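Local coordinates for conserved exported protein (Bacteroides fragilis, PDB 3CLW) that is of unknown function but probably hydrolyses O-glycosidic bonds in sugar-containing substrates, at residues S23-R29 with Q355-S361; E364-Q369 with I387-L393. All coordinates share one frame; numbering follows the deposited sequence.

Contact 1 of 2, residues S23-R29 with Q355-S361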
loop_
_atom_site.group_PDB
_atom_site.type_symbol
_atom_site.label_atom_id
_atom_site.label_comp_id
_atom_site.label_asym_id
_atom_site.label_seq_id
_atom_site.Cartn_x
_atom_site.Cartn_y
_atom_site.Cartn_z
ATOM N N SER A 23 3.452 -3.597 -0.181
ATOM C CA SER A 23 4.046 -2.541 -0.919
ATOM C C SER A 23 4.217 -1.292 -0.069
ATOM O O SER A 23 3.748 -1.239 1.056
ATOM C CB SER A 23 3.190 -2.249 -2.136
ATOM O OG SER A 23 3.886 -1.407 -3.039
ATOM N N ALA A 24 4.928 -0.310 -0.618
ATOM C CA ALA A 24 4.952 1.040 -0.073
ATOM C C ALA A 24 5.275 1.982 -1.217
ATOM O O ALA A 24 5.506 1.544 -2.336
ATOM C CB ALA A 24 5.988 1.173 1.063
ATOM N N SER A 25 5.336 3.270 -0.920
ATOM C CA SER A 25 5.403 4.291 -1.940
ATOM C C SER A 25 6.720 5.087 -1.854
ATOM O O SER A 25 7.236 5.340 -0.763
ATOM C CB SER A 25 4.167 5.190 -1.747
ATOM O OG SER A 25 4.094 6.172 -2.733
ATOM N N ASP A 26 7.254 5.463 -3.010
ATOM C CA ASP A 26 8.452 6.305 -3.111
ATOM C C ASP A 26 8.201 7.828 -3.012
ATOM O O ASP A 26 9.105 8.635 -3.234
ATOM C CB ASP A 26 9.169 5.977 -4.419
ATOM C CG ASP A 26 8.585 6.697 -5.629
ATOM O OD1 ASP A 26 7.496 7.306 -5.541
ATOM O OD2 ASP A 26 9.261 6.665 -6.684
ATOM N N ALA A 27 6.966 8.216 -2.717
ATOM C CA ALA A 27 6.525 9.600 -3.006
ATOM C C ALA A 27 7.312 10.640 -2.194
ATOM O O ALA A 27 7.624 10.408 -0.997
ATOM C CB ALA A 27 5.064 9.741 -2.753
ATOM N N TRP A 28 7.642 11.756 -2.857
ATOM C CA TRP A 28 8.167 12.960 -2.211
ATOM C C TRP A 28 9.616 12.858 -1.749
ATOM O O TRP A 28 10.455 13.586 -2.256
ATOM C CB TRP A 28 7.281 13.419 -1.063
ATOM C CG TRP A 28 5.874 13.718 -1.460
ATOM C CD1 TRP A 28 5.379 13.952 -2.733
ATOM C CD2 TRP A 28 4.752 13.813 -0.570
ATOM N NE1 TRP A 28 4.013 14.187 -2.664
ATOM C CE2 TRP A 28 3.614 14.110 -1.351
ATOM C CE3 TRP A 28 4.610 13.707 0.820
ATOM C CZ2 TRP A 28 2.355 14.276 -0.790
ATOM C CZ3 TRP A 28 3.332 13.907 1.382
ATOM C CH2 TRP A 28 2.238 14.179 0.578
ATOM N N ARG A 29 9.900 11.913 -0.854
ATOM C CA ARG A 29 11.179 11.859 -0.139
ATOM C C ARG A 29 12.293 11.046 -0.779
ATOM O O ARG A 29 13.466 11.416 -0.686
ATOM C CB ARG A 29 10.920 11.497 1.339
ATOM C CG ARG A 29 9.925 12.516 1.896
ATOM C CD ARG A 29 9.624 12.383 3.338
ATOM N NE ARG A 29 8.462 11.559 3.610
ATOM C CZ ARG A 29 7.218 11.983 3.806
ATOM N NH1 ARG A 29 6.868 13.250 3.699
ATOM N NH2 ARG A 29 6.308 11.087 4.104
ATOM N N GLN A 355 -0.774 -1.968 1.020
ATOM C CA GLN A 355 0.273 -1.029 0.594
ATOM C C GLN A 355 0.341 0.218 1.478
ATOM O O GLN A 355 -0.675 0.887 1.719
ATOM C CB GLN A 355 0.083 -0.640 -0.877
ATOM C CG GLN A 355 -0.359 -1.832 -1.774
ATOM C CD GLN A 355 -0.289 -1.530 -3.240
ATOM O OE1 GLN A 355 -0.864 -0.539 -3.692
ATOM N NE2 GLN A 355 0.409 -2.373 -4.004
ATOM N N TRP A 356 1.531 0.485 1.998
ATOM C CA TRP A 356 1.814 1.736 2.707
ATOM C C TRP A 356 1.762 2.929 1.768
ATOM O O TRP A 356 1.937 2.776 0.564
ATOM C CB TRP A 356 3.242 1.693 3.324
ATOM C CG TRP A 356 3.306 0.956 4.576
ATOM C CD1 TRP A 356 3.767 -0.325 4.763
ATOM C CD2 TRP A 356 2.901 1.431 5.860
ATOM N NE1 TRP A 356 3.681 -0.664 6.095
ATOM C CE2 TRP A 356 3.149 0.392 6.788
ATOM C CE3 TRP A 356 2.344 2.640 6.322
ATOM C CZ2 TRP A 356 2.850 0.519 8.146
ATOM C CZ3 TRP A 356 2.046 2.765 7.671
ATOM C CH2 TRP A 356 2.313 1.723 8.570
ATOM N N TRP A 357 1.548 4.109 2.339
ATOM C CA TRP A 357 1.910 5.361 1.701
ATOM C C TRP A 357 3.469 5.457 1.744
ATOM O O TRP A 357 4.178 4.431 1.605
ATOM C CB TRP A 357 1.148 6.517 2.411
ATOM C CG TRP A 357 1.447 7.939 2.009
ATOM C CD1 TRP A 357 1.708 8.971 2.862
ATOM C CD2 TRP A 357 1.548 8.491 0.678
ATOM N NE1 TRP A 357 1.951 10.123 2.161
ATOM C CE2 TRP A 357 1.872 9.858 0.820
ATOM C CE3 TRP A 357 1.427 7.957 -0.614
ATOM C CZ2 TRP A 357 2.057 10.713 -0.277
ATOM C CZ3 TRP A 357 1.606 8.803 -1.705
ATOM C CH2 TRP A 357 1.922 10.170 -1.527
ATOM N N THR A 358 4.026 6.642 1.898
ATOM C CA THR A 358 5.493 6.783 1.864
ATOM C C THR A 358 6.208 5.805 2.842
ATOM O O THR A 358 5.851 5.728 4.014
ATOM C CB THR A 358 5.905 8.199 2.202
ATOM O OG1 THR A 358 5.411 8.507 3.511
ATOM C CG2 THR A 358 5.325 9.234 1.182
ATOM N N ALA A 359 7.188 5.050 2.343
ATOM C CA ALA A 359 8.038 4.190 3.182
ATOM C C ALA A 359 8.786 4.983 4.301
ATOM O O ALA A 359 9.049 4.457 5.387
ATOM C CB ALA A 359 9.025 3.467 2.306
ATOM N N VAL A 360 9.111 6.247 4.025
ATOM C CA VAL A 360 9.847 7.093 4.963
ATOM C C VAL A 360 9.051 8.365 5.228
ATOM O O VAL A 360 8.186 8.789 4.407
ATOM C CB VAL A 360 11.295 7.431 4.467
ATOM C CG1 VAL A 360 12.090 6.166 4.197
ATOM C CG2 VAL A 360 11.237 8.267 3.194
ATOM N N SER A 361 9.307 8.942 6.397
ATOM C CA SER A 361 8.542 10.062 6.902
ATOM C C SER A 361 9.363 10.719 7.985
ATOM O O SER A 361 10.240 10.082 8.582
ATOM C CB SER A 361 7.220 9.581 7.521
ATOM O OG SER A 361 6.457 10.677 8.048
#
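Two parallel strands run side by side here, S23 opposite Q355 with CA atoms 4.3 Å apart, but S25 faces T358 rather than W357, a one-residue shift that marks a beta bulge. The ladder comprises W356 N to S23 O at 3.0 Å, S25 N to W357 O, and A359 N to S25 O. Between the strands, A24 CB lies against W356 CB at 3.6 Å, while the indole of W356 leads away and its NE1 bonds to T396. Q355 brings the amide end of its side chain against S23 CB; its OE1 bonds to R69, and S23 OG to N67.

In the family 30 glycosidase fold, a TIM barrel, strand 6-25 pairs in parallel with strand 353-356, so this is the seam where the first and last barrel strands meet. Beyond the seam both segments leave these strands. W357 has its CB directed away, yet a chi1 of 175° carries the indole back toward the 23-29 segment. Its CH2 reaches A27 CB at 3.4 Å, and its CZ2 edge meets one face of the W28 six-membered ring in a T-shaped stack, centroids 5.0 Å apart and planes at 88°. R29 grips V360 O across the contact: its chain bends at chi3 (-93°) and presents NE and NH2 side-on to that oxygen. The bond from NE is 2.9 Å long and comes from above the carbonyl plane, whereas NH2 meets a lone pair in that plane. T358 OG1 donates to the same V360 O, giving this one carbonyl oxygen three donors, consistent with holding the chain where it turns at W357.

Contact 2 of 2, residues E364-Q369 with I387-L393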
loop_
_atom_site.group_PDB
_atom_site.type_symbol
_atom_site.label_atom_id
_atom_site.label_comp_id
_atom_site.label_asym_id
_atom_site.label_seq_id
_atom_site.Cartn_x
_atom_site.Cartn_y
_atom_site.Cartn_z
ATOM N N GLU A 364 6.190 9.677 13.055
ATOM C CA GLU A 364 6.123 8.252 13.407
ATOM C C GLU A 364 4.804 7.680 12.881
ATOM O O GLU A 364 3.896 7.341 13.653
ATOM C CB GLU A 364 6.289 8.001 14.920
ATOM C CG GLU A 364 6.828 6.579 15.260
ATOM C CD GLU A 364 6.756 6.196 16.772
ATOM O OE1 GLU A 364 6.428 7.042 17.632
ATOM O OE2 GLU A 364 7.013 5.026 17.101
ATOM N N ASP A 365 4.695 7.585 11.557
ATOM C CA ASP A 365 3.404 7.275 10.925
ATOM C C ASP A 365 3.514 6.273 9.772
ATOM O O ASP A 365 2.533 5.975 9.134
ATOM C CB ASP A 365 2.742 8.562 10.463
ATOM C CG ASP A 365 3.730 9.528 9.824
ATOM O OD1 ASP A 365 4.672 9.097 9.143
ATOM O OD2 ASP A 365 3.583 10.748 10.025
ATOM N N VAL A 366 4.717 5.745 9.546
ATOM C CA VAL A 366 5.018 4.769 8.485
ATOM C C VAL A 366 6.192 3.903 9.013
ATOM O O VAL A 366 6.564 4.055 10.171
ATOM C CB VAL A 366 5.358 5.441 7.135
ATOM C CG1 VAL A 366 4.149 6.233 6.567
ATOM C CG2 VAL A 366 6.587 6.316 7.255
ATOM N N PRO A 367 6.673 2.927 8.221
ATOM C CA PRO A 367 7.798 2.041 8.607
ATOM C C PRO A 367 9.108 2.727 9.052
ATOM O O PRO A 367 9.711 2.299 10.028
ATOM C CB PRO A 367 8.037 1.215 7.349
ATOM C CG PRO A 367 6.689 1.194 6.705
ATOM C CD PRO A 367 6.104 2.534 6.918
ATOM N N ILE A 368 9.559 3.735 8.320
ATOM C CA ILE A 368 10.852 4.358 8.584
ATOM C C ILE A 368 10.647 5.827 8.904
ATOM O O ILE A 368 10.028 6.572 8.129
ATOM C CB ILE A 368 11.872 4.216 7.403
ATOM C CG1 ILE A 368 12.313 2.764 7.221
ATOM C CG2 ILE A 368 13.136 5.081 7.651
ATOM C CD1 ILE A 368 12.940 2.459 5.805
ATOM N N GLN A 369 11.152 6.220 10.071
ATOM C CA GLN A 369 11.209 7.610 10.467
ATOM C C GLN A 369 12.633 8.153 10.272
ATOM O O GLN A 369 13.607 7.517 10.627
ATOM C CB GLN A 369 10.749 7.791 11.906
ATOM C CG GLN A 369 10.935 9.220 12.401
ATOM C CD GLN A 369 10.236 9.469 13.694
ATOM O OE1 GLN A 369 10.164 8.595 14.555
ATOM N NE2 GLN A 369 9.709 10.666 13.851
ATOM N N ILE A 387 18.288 7.136 10.172
ATOM C CA ILE A 387 17.235 6.152 9.938
ATOM C C ILE A 387 16.745 5.567 11.285
ATOM O O ILE A 387 17.542 5.093 12.099
ATOM C CB ILE A 387 17.778 5.036 9.007
ATOM C CG1 ILE A 387 18.184 5.634 7.666
ATOM C CG2 ILE A 387 16.780 3.913 8.828
ATOM C CD1 ILE A 387 19.337 4.913 7.031
ATOM N N SER A 388 15.435 5.624 11.521
ATOM C CA SER A 388 14.861 4.994 12.703
ATOM C C SER A 388 13.690 4.075 12.277
ATOM O O SER A 388 12.741 4.537 11.664
ATOM C CB SER A 388 14.410 6.117 13.643
ATOM O OG SER A 388 13.739 5.631 14.782
ATOM N N THR A 389 13.757 2.780 12.564
ATOM C CA THR A 389 12.633 1.887 12.253
ATOM C C THR A 389 11.511 2.058 13.274
ATOM O O THR A 389 11.779 2.305 14.444
ATOM C CB THR A 389 13.040 0.385 12.164
ATOM O OG1 THR A 389 13.484 -0.086 13.447
ATOM C CG2 THR A 389 14.142 0.201 11.141
ATOM N N THR A 390 10.256 1.996 12.822
ATOM C CA THR A 390 9.154 2.061 13.746
ATOM C C THR A 390 8.668 0.643 13.991
ATOM O O THR A 390 9.087 -0.295 13.298
ATOM C CB THR A 390 7.997 2.948 13.221
ATOM O OG1 THR A 390 7.383 2.302 12.103
ATOM C CG2 THR A 390 8.486 4.332 12.821
ATOM N N LYS A 391 7.812 0.455 14.985
ATOM C CA LYS A 391 7.229 -0.870 15.200
ATOM C C LYS A 391 6.267 -1.274 14.051
ATOM O O LYS A 391 5.947 -2.466 13.883
ATOM C CB LYS A 391 6.532 -0.938 16.557
ATOM C CG LYS A 391 7.517 -0.846 17.749
ATOM C CD LYS A 391 8.331 -2.135 17.864
ATOM C CE LYS A 391 9.381 -2.040 18.966
ATOM N NZ LYS A 391 10.092 -3.353 19.087
ATOM N N MET A 392 5.814 -0.265 13.299
ATOM C CA MET A 392 4.969 -0.429 12.142
ATOM C C MET A 392 5.777 -1.140 11.086
ATOM O O MET A 392 5.240 -1.967 10.370
ATOM C CB MET A 392 4.432 0.919 11.629
ATOM C CG MET A 392 3.244 1.493 12.470
ATOM S SD MET A 392 2.737 3.196 12.211
ATOM C CE MET A 392 4.156 4.065 12.936
ATOM N N LEU A 393 7.078 -0.860 10.998
ATOM C CA LEU A 393 7.872 -1.581 10.022
ATOM C C LEU A 393 7.856 -3.056 10.383
ATOM O O LEU A 393 7.606 -3.906 9.545
ATOM C CB LEU A 393 9.318 -1.041 9.926
ATOM C CG LEU A 393 10.203 -1.643 8.811
ATOM C CD1 LEU A 393 11.326 -0.704 8.384
ATOM C CD2 LEU A 393 10.824 -2.956 9.258
HETATM O O HOH W 1 6.144 2.500 15.977
HETATM O O HOH W 2 11.232 6.117 15.110
#
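T390 sets its OG1 between its own backbone N and carbonyl carbon (chi1 69°), which brings the hydroxyl 2.7 Å from V366 O and 3.1 Å from P367 O; its single proton could serve either carbonyl. M392 bends at chi3 (-70°), curling its CE back to within 3.4 Å of E364 O. T390 is also the N-cap of helix 391-400: OG1 accepts weak bonds from the backbone N atoms of M392 and L393, while T390 N donates to P367 O at 2.9 Å (162°).

Ahead of this cap the segments pair as antiparallel strands. Q369 and S388 form the hydrogen-bonded pair, with both N-to-O distances at 2.8 Å, and I368 with T389 is the adjoining non-hydrogen-bonded pair. I368 lies alongside two side chains, its CG2 against I387 CG2 and its CG1 3.8 Å from L393 CD1, while P367 CB packs on L393 CB. Helix 39-50 adds I45 against I368 and I387.

Waters join the polar ends. One donates to E364 OE2 and accepts from K391 N in the first turn of the helix; OE2 also bonds to S331, and OE1 makes a salt bridge with R330. Another water donates to Q369 OE1 and lies 2.6 Å from S388 OG; Q369 NE2 bonds to L362 O. With OG1 facing two carbonyls and two amides, the T390 hydroxyl couples the start of helix 391-400 to the loop at V366 and P367 through donor and acceptor roles together.

Contact 1 closes before contact 2 opens along the chain, and their centres lie 11 Å apart. Contact 1 is the more central, 8 Å from the centre of the chain against 15 Å for contact 2. A small three-stranded sheet connects them: strand 360-361, reached by contact 1, runs parallel to strand 368-371, which in turn pairs antiparallel with strand 386-389 in contact 2. A probable hydrogen bond from I368 N to A359 O (3.1 Å) bridges the two sites, and P367 CD packs on W356 CD2. The chain thus passes from the seam of strands 6-25 and 353-356 through this small sheet to helix 391-400.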